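Local coordinates for protein RNA-dependent RNA Polymerase (Bombyx mori cytoplasmic polyhedrosis virus, PDB 6TZ0) that synthesises viral RNA from an RNA template, making plus strands by conservative transcription and, very probably, the complementary minus strands of the genome, at residues K24-D36 with G781-T793. Residues are numbered along the deposited sequence; the frame is centred on the assembly and turned at random.
Sequences KEIEHLTAKLAND and GFFCGAICLRRFT
Thr-30 and Ala-34, one helical turn apart on helix 24-35, face the C-terminal end of helix 781-786 and illustrate how small side chains can line a close approach of two backbones, which come nearest at Ala-34 and Ile-787. The methyl of Thr-30 touches both Ala-786 and Phe-783, its CG2 lying 3.9 Å from Ala-786 CB and at the edge of the Phe-783 ring, near the ring plane. Ala-34 sets its CB 3.5 Å from Ile-787 O, and Leu-33 CD1 meets Ile-787 CD1 at 3.9 Å. With chi1 at 56°, Thr-30 turns OG1 back onto its own helix, where it donates to Ile-26 O at 2.6 Å; that carbonyl also accepts from Thr-30 N, the two donors approaching from opposite faces of its plane. Helix 774-786 is followed by a short loop and then strand 791-795, an outer strand of an antiparallel sheet with 827-831 next to it; helix 20-35, near the N-terminus, packs against the helix end and the loop. From that loop Arg-790 extends across helix 24-35, CG anti to the backbone N (chi1 -161°), with Ala-31 CB over one face of its guanidinium. NH1 makes a weak bond to Glu-27 O (3.1 Å, 121° at the hydrogen), while NE is held by Leu-832 O. The side with partly exposed residues, Glu-27, Asn-35 and Arg-791, is less closely fitted. Here the Glu-27 carboxylate forms a long salt bridge with Arg-790, OE2 to NH2 3.6 Å, although the placement of NH2 is uncertain. At the far end of the helix, Arg-791 brings its guanidinium edge to the backbone carbonyl of Asn-35; with neighbouring Arg-147, and Arg-37 a little farther off, it binds ATP in another structure of this protein, though none is bound to this chain in the model.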
ATOM      1  N   LYS A  24     -27.573  38.101 -12.236  1.00 58.68           N
ATOM      2  CA  LYS A  24     -27.429  38.002 -13.685  1.00 58.68           C
ATOM      3  C   LYS A  24     -26.103  38.583 -14.154  1.00 58.68           C
ATOM      4  O   LYS A  24     -25.504  38.076 -15.107  1.00 58.68           O
ATOM      5  CB  LYS A  24     -28.600  38.717 -14.358  1.00 58.68           C
ATOM      6  CG  LYS A  24     -28.625  38.634 -15.871  1.00 58.68           C
ATOM      7  CD  LYS A  24     -29.877  39.285 -16.424  1.00 58.68           C
ATOM      8  CE  LYS A  24     -29.818  40.795 -16.266  1.00 58.68           C
ATOM      9  NZ  LYS A  24     -28.767  41.398 -17.129  1.00 58.68           N
ATOM     10  N   GLU A  25     -25.615  39.617 -13.471  1.00 56.52           N
ATOM     11  CA  GLU A  25     -24.347  40.243 -13.831  1.00 56.52           C
ATOM     12  C   GLU A  25     -23.167  39.313 -13.561  1.00 56.52           C
ATOM     13  O   GLU A  25     -22.265  39.182 -14.400  1.00 56.52           O
ATOM     14  CB  GLU A  25     -24.206  41.545 -13.052  1.00 56.52           C
ATOM     15  CG  GLU A  25     -23.034  42.397 -13.432  1.00 56.52           C
ATOM     16  CD  GLU A  25     -23.013  43.699 -12.656  1.00 56.52           C
ATOM     17  OE1 GLU A  25     -23.869  43.874 -11.763  1.00 56.52           O
ATOM     18  OE2 GLU A  25     -22.156  44.557 -12.949  1.00 56.52           O
ATOM     19  N   ILE A  26     -23.163  38.657 -12.397  1.00 56.00           N
ATOM     20  CA  ILE A  26     -22.135  37.673 -12.072  1.00 56.00           C
ATOM     21  C   ILE A  26     -22.233  36.473 -12.999  1.00 56.00           C
ATOM     22  O   ILE A  26     -21.211  35.924 -13.432  1.00 56.00           O
ATOM     23  CB  ILE A  26     -22.249  37.271 -10.589  1.00 56.00           C
ATOM     24  CG1 ILE A  26     -21.956  38.472  -9.706  1.00 56.00           C
ATOM     25  CG2 ILE A  26     -21.306  36.133 -10.226  1.00 56.00           C
ATOM     26  CD1 ILE A  26     -20.561  39.019  -9.889  1.00 56.00           C
ATOM     27  N   GLU A  27     -23.461  36.077 -13.346  1.00 58.26           N
ATOM     28  CA  GLU A  27     -23.674  34.978 -14.282  1.00 58.26           C
ATOM     29  C   GLU A  27     -23.082  35.294 -15.652  1.00 58.26           C
ATOM     30  O   GLU A  27     -22.361  34.472 -16.231  1.00 58.26           O
ATOM     31  CB  GLU A  27     -25.171  34.693 -14.370  1.00 58.26           C
ATOM     32  CG  GLU A  27     -25.541  33.480 -15.164  1.00 58.26           C
ATOM     33  CD  GLU A  27     -27.012  33.140 -15.065  1.00 58.26           C
ATOM     34  OE1 GLU A  27     -27.758  33.900 -14.414  1.00 58.26           O
ATOM     35  OE2 GLU A  27     -27.420  32.099 -15.625  1.00 58.26           O
ATOM     36  N   HIS A  28     -23.291  36.525 -16.128  1.00 56.53           N
ATOM     37  CA  HIS A  28     -22.746  36.965 -17.407  1.00 56.53           C
ATOM     38  C   HIS A  28     -21.221  37.038 -17.389  1.00 56.53           C
ATOM     39  O   HIS A  28     -20.566  36.564 -18.325  1.00 56.53           O
ATOM     40  CB  HIS A  28     -23.348  38.320 -17.771  1.00 56.53           C
ATOM     41  CG  HIS A  28     -22.824  38.897 -19.048  1.00 56.53           C
ATOM     42  ND1 HIS A  28     -23.144  38.381 -20.285  1.00 56.53           N
ATOM     43  CD2 HIS A  28     -22.022  39.962 -19.281  1.00 56.53           C
ATOM     44  CE1 HIS A  28     -22.549  39.093 -21.223  1.00 56.53           C
ATOM     45  NE2 HIS A  28     -21.863  40.061 -20.641  1.00 56.53           N
ATOM     46  N   LEU A  29     -20.635  37.609 -16.335  1.00 55.29           N
ATOM     47  CA  LEU A  29     -19.183  37.775 -16.322  1.00 55.29           C
ATOM     48  C   LEU A  29     -18.447  36.455 -16.113  1.00 55.29           C
ATOM     49  O   LEU A  29     -17.404  36.217 -16.738  1.00 55.29           O
ATOM     50  CB  LEU A  29     -18.780  38.792 -15.263  1.00 55.29           C
ATOM     51  CG  LEU A  29     -19.119  40.216 -15.675  1.00 55.29           C
ATOM     52  CD1 LEU A  29     -18.818  41.163 -14.553  1.00 55.29           C
ATOM     53  CD2 LEU A  29     -18.320  40.587 -16.904  1.00 55.29           C
ATOM     54  N   THR A  30     -18.966  35.575 -15.256  1.00 54.68           N
ATOM     55  CA  THR A  30     -18.326  34.275 -15.093  1.00 54.68           C
ATOM     56  C   THR A  30     -18.541  33.386 -16.311  1.00 54.68           C
ATOM     57  O   THR A  30     -17.679  32.557 -16.625  1.00 54.68           O
ATOM     58  CB  THR A  30     -18.831  33.599 -13.822  1.00 54.68           C
ATOM     59  OG1 THR A  30     -20.258  33.508 -13.862  1.00 54.68           O
ATOM     60  CG2 THR A  30     -18.400  34.387 -12.594  1.00 54.68           C
ATOM     61  N   ALA A  31     -19.647  33.572 -17.042  1.00 57.01           N
ATOM     62  CA  ALA A  31     -19.797  32.897 -18.326  1.00 57.01           C
ATOM     63  C   ALA A  31     -18.789  33.413 -19.347  1.00 57.01           C
ATOM     64  O   ALA A  31     -18.239  32.632 -20.135  1.00 57.01           O
ATOM     65  CB  ALA A  31     -21.219  33.084 -18.843  1.00 57.01           C
ATOM     66  N   LYS A  32     -18.534  34.724 -19.341  1.00 56.36           N
ATOM     67  CA  LYS A  32     -17.569  35.301 -20.271  1.00 56.36           C
ATOM     68  C   LYS A  32     -16.151  34.841 -19.949  1.00 56.36           C
ATOM     69  O   LYS A  32     -15.326  34.671 -20.853  1.00 56.36           O
ATOM     70  CB  LYS A  32     -17.673  36.828 -20.242  1.00 56.36           C
ATOM     71  CG  LYS A  32     -16.809  37.559 -21.251  1.00 56.36           C
ATOM     72  CD  LYS A  32     -17.070  39.057 -21.206  1.00 56.36           C
ATOM     73  CE  LYS A  32     -16.079  39.824 -22.072  1.00 56.36           C
ATOM     74  NZ  LYS A  32     -16.232  39.511 -23.520  1.00 56.36           N
ATOM     75  N   LEU A  33     -15.852  34.616 -18.669  1.00 52.65           N
ATOM     76  CA  LEU A  33     -14.549  34.046 -18.337  1.00 52.65           C
ATOM     77  C   LEU A  33     -14.477  32.553 -18.628  1.00 52.65           C
ATOM     78  O   LEU A  33     -13.392  32.034 -18.901  1.00 52.65           O
ATOM     79  CB  LEU A  33     -14.194  34.307 -16.878  1.00 52.65           C
ATOM     80  CG  LEU A  33     -13.847  35.755 -16.568  1.00 52.65           C
ATOM     81  CD1 LEU A  33     -13.523  35.907 -15.103  1.00 52.65           C
ATOM     82  CD2 LEU A  33     -12.688  36.207 -17.428  1.00 52.65           C
ATOM     83  N   ALA A  34     -15.600  31.838 -18.570  1.00 56.62           N
ATOM     84  CA  ALA A  34     -15.551  30.404 -18.816  1.00 56.62           C
ATOM     85  C   ALA A  34     -15.569  30.039 -20.296  1.00 56.62           C
ATOM     86  O   ALA A  34     -15.106  28.951 -20.648  1.00 56.62           O
ATOM     87  CB  ALA A  34     -16.714  29.707 -18.108  1.00 56.62           C
ATOM     88  N   ASN A  35     -16.083  30.907 -21.170  1.00 60.95           N
ATOM     89  CA  ASN A  35     -16.297  30.498 -22.557  1.00 60.95           C
ATOM     90  C   ASN A  35     -15.037  30.607 -23.414  1.00 60.95           C
ATOM     91  O   ASN A  35     -14.556  29.603 -23.948  1.00 60.95           O
ATOM     92  CB  ASN A  35     -17.435  31.311 -23.174  1.00 60.95           C
ATOM     93  CG  ASN A  35     -18.791  30.892 -22.656  1.00 60.95           C
ATOM     94  OD1 ASN A  35     -19.067  29.704 -22.497  1.00 60.95           O
ATOM     95  ND2 ASN A  35     -19.645  31.867 -22.382  1.00 60.95           N
ATOM     96  N   ASP A  36     -14.498  31.812 -23.578  1.00 58.95           N
ATOM     97  CA  ASP A  36     -13.427  32.055 -24.535  1.00 58.95           C
ATOM     98  C   ASP A  36     -12.125  32.456 -23.853  1.00 58.95           C
ATOM     99  O   ASP A  36     -12.124  33.031 -22.762  1.00 58.95           O
ATOM    100  CB  ASP A  36     -13.831  33.129 -25.548  1.00 58.95           C
ATOM    101  CG  ASP A  36     -14.311  34.405 -24.891  1.00 58.95           C
ATOM    102  OD1 ASP A  36     -14.500  34.408 -23.659  1.00 58.95           O
ATOM    103  OD2 ASP A  36     -14.499  35.412 -25.607  1.00 58.95           O
ATOM    104  N   GLY A 781     -14.271  28.932  -3.545  1.00 45.45           N
ATOM    105  CA  GLY A 781     -14.982  27.778  -4.068  1.00 45.45           C
ATOM    106  C   GLY A 781     -16.146  28.138  -4.972  1.00 45.45           C
ATOM    107  O   GLY A 781     -16.412  27.433  -5.953  1.00 45.45           O
ATOM    108  N   PHE A 782     -16.846  29.239  -4.668  1.00 47.02           N
ATOM    109  CA  PHE A 782     -17.903  29.716  -5.557  1.00 47.02           C
ATOM    110  C   PHE A 782     -17.357  30.112  -6.920  1.00 47.02           C
ATOM    111  O   PHE A 782     -17.961  29.796  -7.948  1.00 47.02           O
ATOM    112  CB  PHE A 782     -18.640  30.898  -4.932  1.00 47.02           C
ATOM    113  CG  PHE A 782     -19.600  31.577  -5.871  1.00 47.02           C
ATOM    114  CD1 PHE A 782     -20.789  30.972  -6.234  1.00 47.02           C
ATOM    115  CD2 PHE A 782     -19.312  32.833  -6.381  1.00 47.02           C
ATOM    116  CE1 PHE A 782     -21.666  31.604  -7.097  1.00 47.02           C
ATOM    117  CE2 PHE A 782     -20.180  33.464  -7.238  1.00 47.02           C
ATOM    118  CZ  PHE A 782     -21.360  32.850  -7.596  1.00 47.02           C
ATOM    119  N   PHE A 783     -16.207  30.785  -6.957  1.00 47.05           N
ATOM    120  CA  PHE A 783     -15.678  31.175  -8.260  1.00 47.05           C
ATOM    121  C   PHE A 783     -15.031  30.018  -9.005  1.00 47.05           C
ATOM    122  O   PHE A 783     -15.049  30.007 -10.242  1.00 47.05           O
ATOM    123  CB  PHE A 783     -14.712  32.342  -8.134  1.00 47.05           C
ATOM    124  CG  PHE A 783     -15.400  33.652  -8.012  1.00 47.05           C
ATOM    125  CD1 PHE A 783     -16.052  34.189  -9.103  1.00 47.05           C
ATOM    126  CD2 PHE A 783     -15.393  34.355  -6.827  1.00 47.05           C
ATOM    127  CE1 PHE A 783     -16.696  35.392  -9.012  1.00 47.05           C
ATOM    128  CE2 PHE A 783     -16.030  35.566  -6.735  1.00 47.05           C
ATOM    129  CZ  PHE A 783     -16.684  36.078  -7.830  1.00 47.05           C
ATOM    130  N   CYS A 784     -14.487  29.020  -8.305  1.00 51.49           N
ATOM    131  CA  CYS A 784     -13.971  27.879  -9.054  1.00 51.49           C
ATOM    132  C   CYS A 784     -15.101  26.969  -9.516  1.00 51.49           C
ATOM    133  O   CYS A 784     -14.899  26.141 -10.408  1.00 51.49           O
ATOM    134  CB  CYS A 784     -12.953  27.083  -8.241  1.00 51.49           C
ATOM    135  SG  CYS A 784     -13.638  26.044  -6.967  1.00 51.49           S
ATOM    136  N   GLY A 785     -16.289  27.092  -8.922  1.00 51.98           N
ATOM    137  CA  GLY A 785     -17.452  26.459  -9.516  1.00 51.98           C
ATOM    138  C   GLY A 785     -18.068  27.278 -10.632  1.00 51.98           C
ATOM    139  O   GLY A 785     -18.649  26.724 -11.568  1.00 51.98           O
ATOM    140  N   ALA A 786     -17.949  28.604 -10.557  1.00 50.81           N
ATOM    141  CA  ALA A 786     -18.541  29.488 -11.552  1.00 50.81           C
ATOM    142  C   ALA A 786     -17.712  29.610 -12.819  1.00 50.81           C
ATOM    143  O   ALA A 786     -18.265  29.941 -13.873  1.00 50.81           O
ATOM    144  CB  ALA A 786     -18.743  30.884 -10.963  1.00 50.81           C
ATOM    145  N   ILE A 787     -16.416  29.342 -12.744  1.00 50.11           N
ATOM    146  CA  ILE A 787     -15.589  29.425 -13.938  1.00 50.11           C
ATOM    147  C   ILE A 787     -15.108  28.063 -14.447  1.00 50.11           C
ATOM    148  O   ILE A 787     -15.316  27.717 -15.605  1.00 50.11           O
ATOM    149  CB  ILE A 787     -14.392  30.363 -13.695  1.00 50.11           C
ATOM    150  CG1 ILE A 787     -14.881  31.805 -13.576  1.00 50.11           C
ATOM    151  CG2 ILE A 787     -13.366  30.234 -14.806  1.00 50.11           C
ATOM    152  CD1 ILE A 787     -13.937  32.714 -12.828  1.00 50.11           C
ATOM    153  N   CYS A 788     -14.482  27.292 -13.567  1.00 53.27           N
ATOM    154  CA  CYS A 788     -13.945  25.973 -13.905  1.00 53.27           C
ATOM    155  C   CYS A 788     -14.923  24.855 -14.273  1.00 53.27           C
ATOM    156  O   CYS A 788     -14.656  24.078 -15.182  1.00 53.27           O
ATOM    157  CB  CYS A 788     -13.003  25.490 -12.799  1.00 53.27           C
ATOM    158  SG  CYS A 788     -11.619  26.607 -12.497  1.00 53.27           S
ATOM    159  N   LEU A 789     -16.037  24.762 -13.560  1.00 55.32           N
ATOM    160  CA  LEU A 789     -17.011  23.694 -13.795  1.00 55.32           C
ATOM    161  C   LEU A 789     -18.260  24.077 -14.596  1.00 55.32           C
ATOM    162  O   LEU A 789     -19.215  23.310 -14.648  1.00 55.32           O
ATOM    163  CB  LEU A 789     -17.434  23.072 -12.462  1.00 55.32           C
ATOM    164  CG  LEU A 789     -16.320  22.655 -11.501  1.00 55.32           C
ATOM    165  CD1 LEU A 789     -16.905  22.298 -10.146  1.00 55.32           C
ATOM    166  CD2 LEU A 789     -15.532  21.483 -12.057  1.00 55.32           C
ATOM    167  N   ARG A 790     -18.260  25.253 -15.209  1.00 59.17           N
ATOM    168  CA  ARG A 790     -19.434  25.731 -15.940  1.00 59.17           C
ATOM    169  C   ARG A 790     -19.633  25.347 -17.416  1.00 59.17           C
ATOM    170  O   ARG A 790     -20.659  25.693 -17.995  1.00 59.17           O
ATOM    171  CB  ARG A 790     -19.537  27.249 -15.790  1.00 59.17           C
ATOM    172  CG  ARG A 790     -20.915  27.801 -16.087  1.00 59.17           C
ATOM    173  CD  ARG A 790     -21.061  29.204 -15.535  1.00 59.17           C
ATOM    174  NE  ARG A 790     -22.355  29.779 -15.867  1.00 59.17           N
ATOM    175  CZ  ARG A 790     -22.729  31.005 -15.530  1.00 59.17           C
ATOM    176  NH1 ARG A 790     -21.903  31.781 -14.847  1.00 59.17           N
ATOM    177  NH2 ARG A 790     -23.925  31.453 -15.872  1.00 59.17           N
ATOM    178  N   ARG A 791     -18.691  24.633 -18.025  1.00 66.24           N
ATOM    179  CA  ARG A 791     -18.826  24.301 -19.449  1.00 66.24           C
ATOM    180  C   ARG A 791     -19.169  22.855 -19.797  1.00 66.24           C
ATOM    181  O   ARG A 791     -18.517  21.921 -19.339  1.00 66.24           O
ATOM    182  CB  ARG A 791     -17.551  24.681 -20.197  1.00 66.24           C
ATOM    183  CG  ARG A 791     -17.275  26.169 -20.255  1.00 66.24           C
ATOM    184  CD  ARG A 791     -16.315  26.466 -21.390  1.00 66.24           C
ATOM    185  NE  ARG A 791     -16.769  25.846 -22.629  1.00 66.24           N
ATOM    186  CZ  ARG A 791     -16.275  26.125 -23.829  1.00 66.24           C
ATOM    187  NH1 ARG A 791     -16.754  25.514 -24.901  1.00 66.24           N
ATOM    188  NH2 ARG A 791     -15.304  27.018 -23.956  1.00 66.24           N
ATOM    189  N   PHE A 792     -20.214  22.687 -20.602  1.00 75.24           N
ATOM    190  CA  PHE A 792     -20.645  21.370 -21.056  1.00 75.24           C
ATOM    191  C   PHE A 792     -20.903  21.334 -22.571  1.00 75.24           C
ATOM    192  O   PHE A 792     -21.685  22.133 -23.079  1.00 75.24           O
ATOM    193  CB  PHE A 792     -21.911  20.973 -20.298  1.00 75.24           C
ATOM    194  CG  PHE A 792     -22.240  19.511 -20.375  1.00 75.24           C
ATOM    195  CD1 PHE A 792     -21.439  18.574 -19.748  1.00 75.24           C
ATOM    196  CD2 PHE A 792     -23.365  19.076 -21.052  1.00 75.24           C
ATOM    197  CE1 PHE A 792     -21.743  17.229 -19.811  1.00 75.24           C
ATOM    198  CE2 PHE A 792     -23.676  17.733 -21.117  1.00 75.24           C
ATOM    199  CZ  PHE A 792     -22.863  16.807 -20.496  1.00 75.24           C
ATOM    200  N   THR A 793     -20.268  20.405 -23.283  1.00 80.08           N
ATOM    201  CA  THR A 793     -20.489  20.246 -24.713  1.00 80.08           C
ATOM    202  C   THR A 793     -21.107  18.884 -24.966  1.00 80.08           C
ATOM    203  O   THR A 793     -20.678  17.884 -24.382  1.00 80.08           O
ATOM    204  CB  THR A 793     -19.186  20.385 -25.497  1.00 80.08           C
ATOM    205  OG1 THR A 793     -18.269  19.365 -25.083  1.00 80.08           O
ATOM    206  CG2 THR A 793     -18.567  21.748 -25.256  1.00 80.08           C
TER